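Local coordinates for protein putative oxidoreductase with NAD(P)-binding Rossmann-fold domain (Clostridium difficile, PDB 3UUW) that is a putative oxidoreductase of the GFO/IDH/MocA family that probably binds a dinucleotide cofactor such as NAD(P) through its Rossmann-fold domain, at residues F34-R45 with I54-L63. Numbering follows the deposited sequence. Where two conformers were deposited one is given.
Sequences FVGAFTPNKVKR and IMPFDSIESL
The Phe38 and Phe57 rings turn away from each other where residues 55-57 pair with the outermost strand 33-38 of the Rossmann sheet, so that the loop returning from helix 42-52 closes the border of the parallel sheet. The pairing is a single bridge: Ala37 N donates to Met55 O (3.1 Å), and Phe57 N to Ala37 O (3.0 Å). On the other side of strand 33-38, backbone bonds join it to strand 8-12. The Phe38 ring, its CG anti to the backbone N (chi1 166°), lies over the start of helix 60-64. Ser59 CA and Ile60 N sit over one face, while Phe57 O meets the ring edge in its plane, 3.3 Å from Phe38 CD1. The Phe57 ring turns back instead toward Gly36, presenting its edge to Val35 O; Leu63 CD1 rests on one of its faces. Beyond the bridge, Ile54 CD1 stands over the Phe34 ring, 3.6 Å from the centroid, and Ile54 CG2 presses on Gly36 CA at a tight 3.5 Å. Arg53 of a second subunit packs against both Phe34 and Ile54. At the far end Asp58 CA and Lys42 CA flank opposite faces of the Arg45 guanidinium; Arg45 NH1 donates in the guanidinium plane to Thr39 O at 2.8 Å, which helps hold the group's rotation.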
ATOM      1  N   PHE A  34      28.903 -29.008  13.975  1.00 21.00           N
ATOM      2  CA  PHE A  34      29.047 -27.833  14.854  1.00 21.34           C
ATOM      3  C   PHE A  34      29.863 -28.312  16.070  1.00 22.67           C
ATOM      4  O   PHE A  34      29.322 -28.812  17.059  1.00 22.49           O
ATOM      5  CB  PHE A  34      27.675 -27.274  15.260  1.00 21.08           C
ATOM      6  CG  PHE A  34      27.692 -25.815  15.679  1.00 20.39           C
ATOM      7  CD1 PHE A  34      28.780 -25.256  16.319  1.00 22.74           C
ATOM      8  CD2 PHE A  34      26.584 -25.025  15.470  1.00 20.64           C
ATOM      9  CE1 PHE A  34      28.766 -23.903  16.705  1.00 19.79           C
ATOM     10  CE2 PHE A  34      26.559 -23.689  15.860  1.00 22.26           C
ATOM     11  CZ  PHE A  34      27.664 -23.126  16.474  1.00 20.19           C
ATOM     12  N   VAL A  35      31.180 -28.192  15.947  1.00 21.87           N
ATOM     13  CA  VAL A  35      32.114 -28.719  16.938  1.00 23.32           C
ATOM     14  C   VAL A  35      32.033 -28.064  18.300  1.00 21.93           C
ATOM     15  O   VAL A  35      32.151 -28.746  19.332  1.00 22.86           O
ATOM     16  CB  VAL A  35      33.567 -28.601  16.398  1.00 24.07           C
ATOM     17  CG1 VAL A  35      34.605 -28.880  17.498  1.00 27.32           C
ATOM     18  CG2 VAL A  35      33.744 -29.521  15.220  1.00 25.41           C
ATOM     19  N   GLY A  36      31.845 -26.750  18.315  1.00 20.34           N
ATOM     20  CA  GLY A  36      31.797 -26.027  19.567  1.00 19.94           C
ATOM     21  C   GLY A  36      31.753 -24.537  19.397  1.00 18.53           C
ATOM     22  O   GLY A  36      31.763 -24.016  18.279  1.00 18.10           O
ATOM     23  N   ALA A  37      31.732 -23.841  20.531  1.00 19.90           N
ATOM     24  CA  ALA A  37      31.659 -22.405  20.514  1.00 18.87           C
ATOM     25  C   ALA A  37      32.396 -21.817  21.715  1.00 21.00           C
ATOM     26  O   ALA A  37      32.498 -22.448  22.759  1.00 22.21           O
ATOM     27  CB  ALA A  37      30.185 -21.946  20.517  1.00 20.03           C
ATOM     28  N   PHE A  38      32.905 -20.607  21.532  1.00 20.47           N
ATOM     29  CA  PHE A  38      33.599 -19.887  22.568  1.00 21.53           C
ATOM     30  C   PHE A  38      33.136 -18.453  22.545  1.00 22.50           C
ATOM     31  O   PHE A  38      32.913 -17.868  21.474  1.00 20.29           O
ATOM     32  CB  PHE A  38      35.122 -19.911  22.355  1.00 22.18           C
ATOM     33  CG  PHE A  38      35.855 -18.902  23.217  1.00 22.09           C
ATOM     34  CD1 PHE A  38      36.150 -19.185  24.537  1.00 23.50           C
ATOM     35  CD2 PHE A  38      36.151 -17.638  22.727  1.00 23.46           C
ATOM     36  CE1 PHE A  38      36.776 -18.241  25.336  1.00 23.10           C
ATOM     37  CE2 PHE A  38      36.773 -16.697  23.506  1.00 26.99           C
ATOM     38  CZ  PHE A  38      37.090 -16.992  24.813  1.00 24.59           C
ATOM     39  N   THR A  39      32.971 -17.912  23.749  1.00 22.13           N
ATOM     40  CA  THR A  39      32.788 -16.489  23.966  1.00 23.58           C
ATOM     41  C   THR A  39      33.470 -16.188  25.326  1.00 23.77           C
ATOM     42  O   THR A  39      33.511 -17.048  26.199  1.00 22.71           O
ATOM     43  CB  THR A  39      31.300 -16.058  23.854  1.00 23.59           C
ATOM     44  OG1 THR A  39      31.230 -14.648  23.603  1.00 24.75           O
ATOM     45  CG2 THR A  39      30.489 -16.410  25.112  1.00 23.38           C
ATOM     46  N   PRO A  40      34.044 -14.982  25.499  1.00 23.63           N
ATOM     47  CA  PRO A  40      34.801 -14.722  26.734  1.00 25.41           C
ATOM     48  C   PRO A  40      34.051 -14.876  28.043  1.00 26.19           C
ATOM     49  O   PRO A  40      34.653 -15.245  29.051  1.00 27.84           O
ATOM     50  CB  PRO A  40      35.240 -13.266  26.568  1.00 26.32           C
ATOM     51  CG  PRO A  40      35.346 -13.083  25.125  1.00 25.55           C
ATOM     52  CD  PRO A  40      34.309 -13.949  24.481  1.00 24.05           C
ATOM     53  N   ASN A  41      32.757 -14.557  28.042  1.00 24.51           N
ATOM     54  CA  ASN A  41      31.965 -14.621  29.269  1.00 25.71           C
ATOM     55  C   ASN A  41      31.561 -16.066  29.476  1.00 24.71           C
ATOM     56  O   ASN A  41      30.675 -16.565  28.775  1.00 23.64           O
ATOM     57  CB  ASN A  41      30.735 -13.707  29.173  1.00 25.14           C
ATOM     58  CG  ASN A  41      29.891 -13.715  30.431  1.00 29.21           C
ATOM     59  OD1 ASN A  41      29.464 -14.761  30.900  1.00 29.39           O
ATOM     60  ND2 ASN A  41      29.649 -12.530  30.991  1.00 38.09           N
ATOM     61  N   LYS A  42      32.199 -16.731  30.444  1.00 25.75           N
ATOM     62  CA  LYS A  42      31.968 -18.152  30.691  1.00 25.33           C
ATOM     63  C   LYS A  42      30.507 -18.491  30.986  1.00 25.81           C
ATOM     64  O   LYS A  42      29.991 -19.502  30.515  1.00 25.06           O
ATOM     65  CB  LYS A  42      32.872 -18.665  31.810  1.00 28.18           C
ATOM     66  CG  LYS A  42      32.657 -20.138  32.161  1.00 26.63           C
ATOM     67  CD  LYS A  42      33.710 -20.638  33.127  1.00 30.46           C
ATOM     68  CE  LYS A  42      33.347 -22.018  33.640  1.00 32.68           C
ATOM     69  NZ  LYS A  42      34.308 -22.516  34.656  1.00 35.24           N
ATOM     70  N   VAL A  43      29.839 -17.649  31.762  1.00 26.13           N
ATOM     71  CA  VAL A  43      28.441 -17.905  32.117  1.00 27.12           C
ATOM     72  C   VAL A  43      27.558 -17.887  30.863  1.00 27.28           C
ATOM     73  O   VAL A  43      26.741 -18.785  30.643  1.00 26.21           O
ATOM     74  CB  VAL A  43      27.939 -16.898  33.169  1.00 29.19           C
ATOM     75  CG1 VAL A  43      26.448 -17.082  33.425  1.00 31.99           C
ATOM     76  CG2 VAL A  43      28.755 -17.044  34.471  1.00 28.68           C
ATOM     77  N   LYS A  44      27.750 -16.873  30.028  1.00 25.87           N
ATOM     78  CA  LYS A  44      26.972 -16.760  28.819  1.00 24.83           C
ATOM     79  C   LYS A  44      27.316 -17.917  27.893  1.00 22.66           C
ATOM     80  O   LYS A  44      26.424 -18.505  27.269  1.00 23.33           O
ATOM     81  CB  LYS A  44      27.231 -15.431  28.118  1.00 24.78           C
ATOM     82  CG  LYS A  44      26.296 -15.200  26.948  1.00 29.96           C
ATOM     83  CD  LYS A  44      26.451 -13.825  26.304  1.00 37.17           C
ATOM     84  CE  LYS A  44      27.741 -13.717  25.526  1.00 40.17           C
ATOM     85  NZ  LYS A  44      27.972 -12.331  25.002  1.00 43.60           N
ATOM     86  N   ARG A  45      28.608 -18.238  27.798  1.00 21.74           N
ATOM     87  CA  ARG A  45      29.073 -19.332  26.945  1.00 21.27           C
ATOM     88  C   ARG A  45      28.373 -20.633  27.290  1.00 22.13           C
ATOM     89  O   ARG A  45      27.845 -21.325  26.414  1.00 23.44           O
ATOM     90  CB  ARG A  45      30.586 -19.527  27.116  1.00 23.69           C
ATOM     91  CG  ARG A  45      31.123 -20.660  26.299  1.00 22.06           C
ATOM     92  CD  ARG A  45      32.613 -20.645  26.216  1.00 27.58           C
ATOM     93  NE  ARG A  45      33.281 -21.093  27.427  1.00 28.45           N
ATOM     94  CZ  ARG A  45      34.107 -20.366  28.187  1.00 29.21           C
ATOM     95  NH1 ARG A  45      34.391 -19.090  27.924  1.00 27.57           N
ATOM     96  NH2 ARG A  45      34.670 -20.937  29.228  1.00 30.04           N
ATOM     97  N   ILE A  54      25.628 -27.690  22.173  1.00 24.44           N
ATOM     98  CA  ILE A  54      26.911 -27.487  21.542  1.00 23.25           C
ATOM     99  C   ILE A  54      27.960 -27.557  22.648  1.00 24.06           C
ATOM    100  O   ILE A  54      27.697 -27.170  23.788  1.00 24.19           O
ATOM    101  CB  ILE A  54      26.998 -26.104  20.852  1.00 24.15           C
ATOM    102  CG1 ILE A  54      25.970 -25.982  19.724  1.00 25.69           C
ATOM    103  CG2 ILE A  54      28.370 -25.904  20.232  1.00 23.82           C
ATOM    104  CD1 ILE A  54      25.843 -24.560  19.176  1.00 29.92           C
ATOM    105  N   MET A  55      29.142 -28.039  22.295  0.60 23.74           N
ATOM    106  CA  MET A  55      30.242 -28.159  23.245  0.60 24.72           C
ATOM    107  C   MET A  55      30.875 -26.789  23.483  0.60 23.37           C
ATOM    108  O   MET A  55      31.287 -26.132  22.535  0.60 22.10           O
ATOM    109  CB  MET A  55      31.299 -29.118  22.687  0.60 25.69           C
ATOM    110  CG  MET A  55      32.517 -29.320  23.576  0.60 29.17           C
ATOM    111  SD  MET A  55      32.127 -30.098  25.155  0.60 34.05           S
ATOM    112  CE  MET A  55      31.498 -31.679  24.601  0.60 35.96           C
ATOM    113  N   PRO A  56      30.935 -26.340  24.748  1.00 23.86           N
ATOM    114  CA  PRO A  56      31.631 -25.078  25.032  1.00 23.36           C
ATOM    115  C   PRO A  56      33.146 -25.291  25.084  1.00 23.51           C
ATOM    116  O   PRO A  56      33.619 -26.313  25.621  1.00 26.02           O
ATOM    117  CB  PRO A  56      31.111 -24.683  26.408  1.00 24.91           C
ATOM    118  CG  PRO A  56      30.736 -25.957  27.059  1.00 25.20           C
ATOM    119  CD  PRO A  56      30.328 -26.917  25.960  1.00 24.26           C
ATOM    120  N   PHE A  57      33.898 -24.339  24.543  1.00 23.49           N
ATOM    121  CA  PHE A  57      35.362 -24.370  24.583  1.00 24.34           C
ATOM    122  C   PHE A  57      35.879 -23.216  25.451  1.00 26.39           C
ATOM    123  O   PHE A  57      35.239 -22.175  25.575  1.00 24.74           O
ATOM    124  CB  PHE A  57      35.955 -24.318  23.172  1.00 24.63           C
ATOM    125  CG  PHE A  57      35.979 -25.657  22.467  1.00 25.22           C
ATOM    126  CD1 PHE A  57      34.808 -26.253  22.030  1.00 24.41           C
ATOM    127  CD2 PHE A  57      37.177 -26.323  22.257  1.00 26.73           C
ATOM    128  CE1 PHE A  57      34.830 -27.489  21.392  1.00 24.85           C
ATOM    129  CE2 PHE A  57      37.209 -27.558  21.614  1.00 27.35           C
ATOM    130  CZ  PHE A  57      36.037 -28.145  21.184  1.00 25.78           C
ATOM    131  N   ASP A  58      37.043 -23.404  26.047  1.00 27.78           N
ATOM    132  CA  ASP A  58      37.562 -22.418  26.992  1.00 29.89           C
ATOM    133  C   ASP A  58      38.461 -21.355  26.364  1.00 27.68           C
ATOM    134  O   ASP A  58      38.851 -20.419  27.041  1.00 28.84           O
ATOM    135  CB  ASP A  58      38.266 -23.098  28.165  1.00 32.97           C
ATOM    136  CG  ASP A  58      39.448 -23.938  27.741  1.00 37.92           C
ATOM    137  OD1 ASP A  58      39.999 -23.703  26.646  1.00 45.48           O
ATOM    138  OD2 ASP A  58      39.828 -24.843  28.522  1.00 46.64           O
ATOM    139  N   SER A  59      38.772 -21.494  25.077  1.00 25.82           N
ATOM    140  CA  SER A  59      39.596 -20.499  24.390  1.00 25.05           C
ATOM    141  C   SER A  59      39.451 -20.565  22.880  1.00 24.21           C
ATOM    142  O   SER A  59      39.013 -21.569  22.327  1.00 23.22           O
ATOM    143  CB  SER A  59      41.081 -20.687  24.736  1.00 26.06           C
ATOM    144  OG  SER A  59      41.593 -21.879  24.164  1.00 26.15           O
ATOM    145  N   ILE A  60      39.836 -19.466  22.237  1.00 24.01           N
ATOM    146  CA  ILE A  60      39.871 -19.368  20.789  1.00 23.13           C
ATOM    147  C   ILE A  60      40.774 -20.447  20.226  1.00 22.48           C
ATOM    148  O   ILE A  60      40.430 -21.112  19.253  1.00 23.50           O
ATOM    149  CB  ILE A  60      40.433 -17.988  20.347  1.00 23.78           C
ATOM    150  CG1 ILE A  60      39.421 -16.895  20.630  1.00 24.52           C
ATOM    151  CG2 ILE A  60      40.796 -17.995  18.842  1.00 26.20           C
ATOM    152  CD1 ILE A  60      40.041 -15.487  20.720  1.00 29.71           C
ATOM    153  N   GLU A  61      41.936 -20.626  20.847  1.00 23.65           N
ATOM    154  CA  GLU A  61      42.911 -21.578  20.336  1.00 24.73           C
ATOM    155  C   GLU A  61      42.451 -23.024  20.425  1.00 25.35           C
ATOM    156  O   GLU A  61      42.575 -23.757  19.456  1.00 26.06           O
ATOM    157  CB  GLU A  61      44.267 -21.399  21.016  1.00 26.83           C
ATOM    158  CG  GLU A  61      44.943 -20.078  20.713  1.00 28.22           C
ATOM    159  CD  GLU A  61      44.452 -18.896  21.553  1.00 32.06           C
ATOM    160  OE1 GLU A  61      43.619 -19.083  22.476  1.00 28.22           O
ATOM    161  OE2 GLU A  61      44.930 -17.764  21.282  1.00 33.79           O
ATOM    162  N   SER A  62      41.903 -23.432  21.564  1.00 25.49           N
ATOM    163  CA  SER A  62      41.450 -24.813  21.719  1.00 26.60           C
ATOM    164  C   SER A  62      40.333 -25.157  20.744  1.00 24.88           C
ATOM    165  O   SER A  62      40.261 -26.278  20.247  1.00 26.07           O
ATOM    166  CB  SER A  62      41.009 -25.104  23.154  1.00 27.90           C
ATOM    167  OG  SER A  62      39.923 -24.299  23.544  1.00 29.69           O
ATOM    168  N   LEU A  63      39.446 -24.204  20.478  1.00 23.20           N
ATOM    169  CA  LEU A  63      38.365 -24.458  19.536  1.00 21.78           C
ATOM    170  C   LEU A  63      38.913 -24.555  18.110  1.00 21.23           C
ATOM    171  O   LEU A  63      38.581 -25.485  17.373  1.00 22.48           O
ATOM    172  CB  LEU A  63      37.303 -23.364  19.617  1.00 21.41           C
ATOM    173  CG  LEU A  63      36.137 -23.440  18.621  1.00 19.74           C
ATOM    174  CD1 LEU A  63      35.346 -24.779  18.748  1.00 21.64           C
ATOM    175  CD2 LEU A  63      35.223 -22.234  18.816  1.00 20.87           C
TER
HETATM  176  O   HOH W   1      29.031 -29.435  19.643  1.00 27.13           O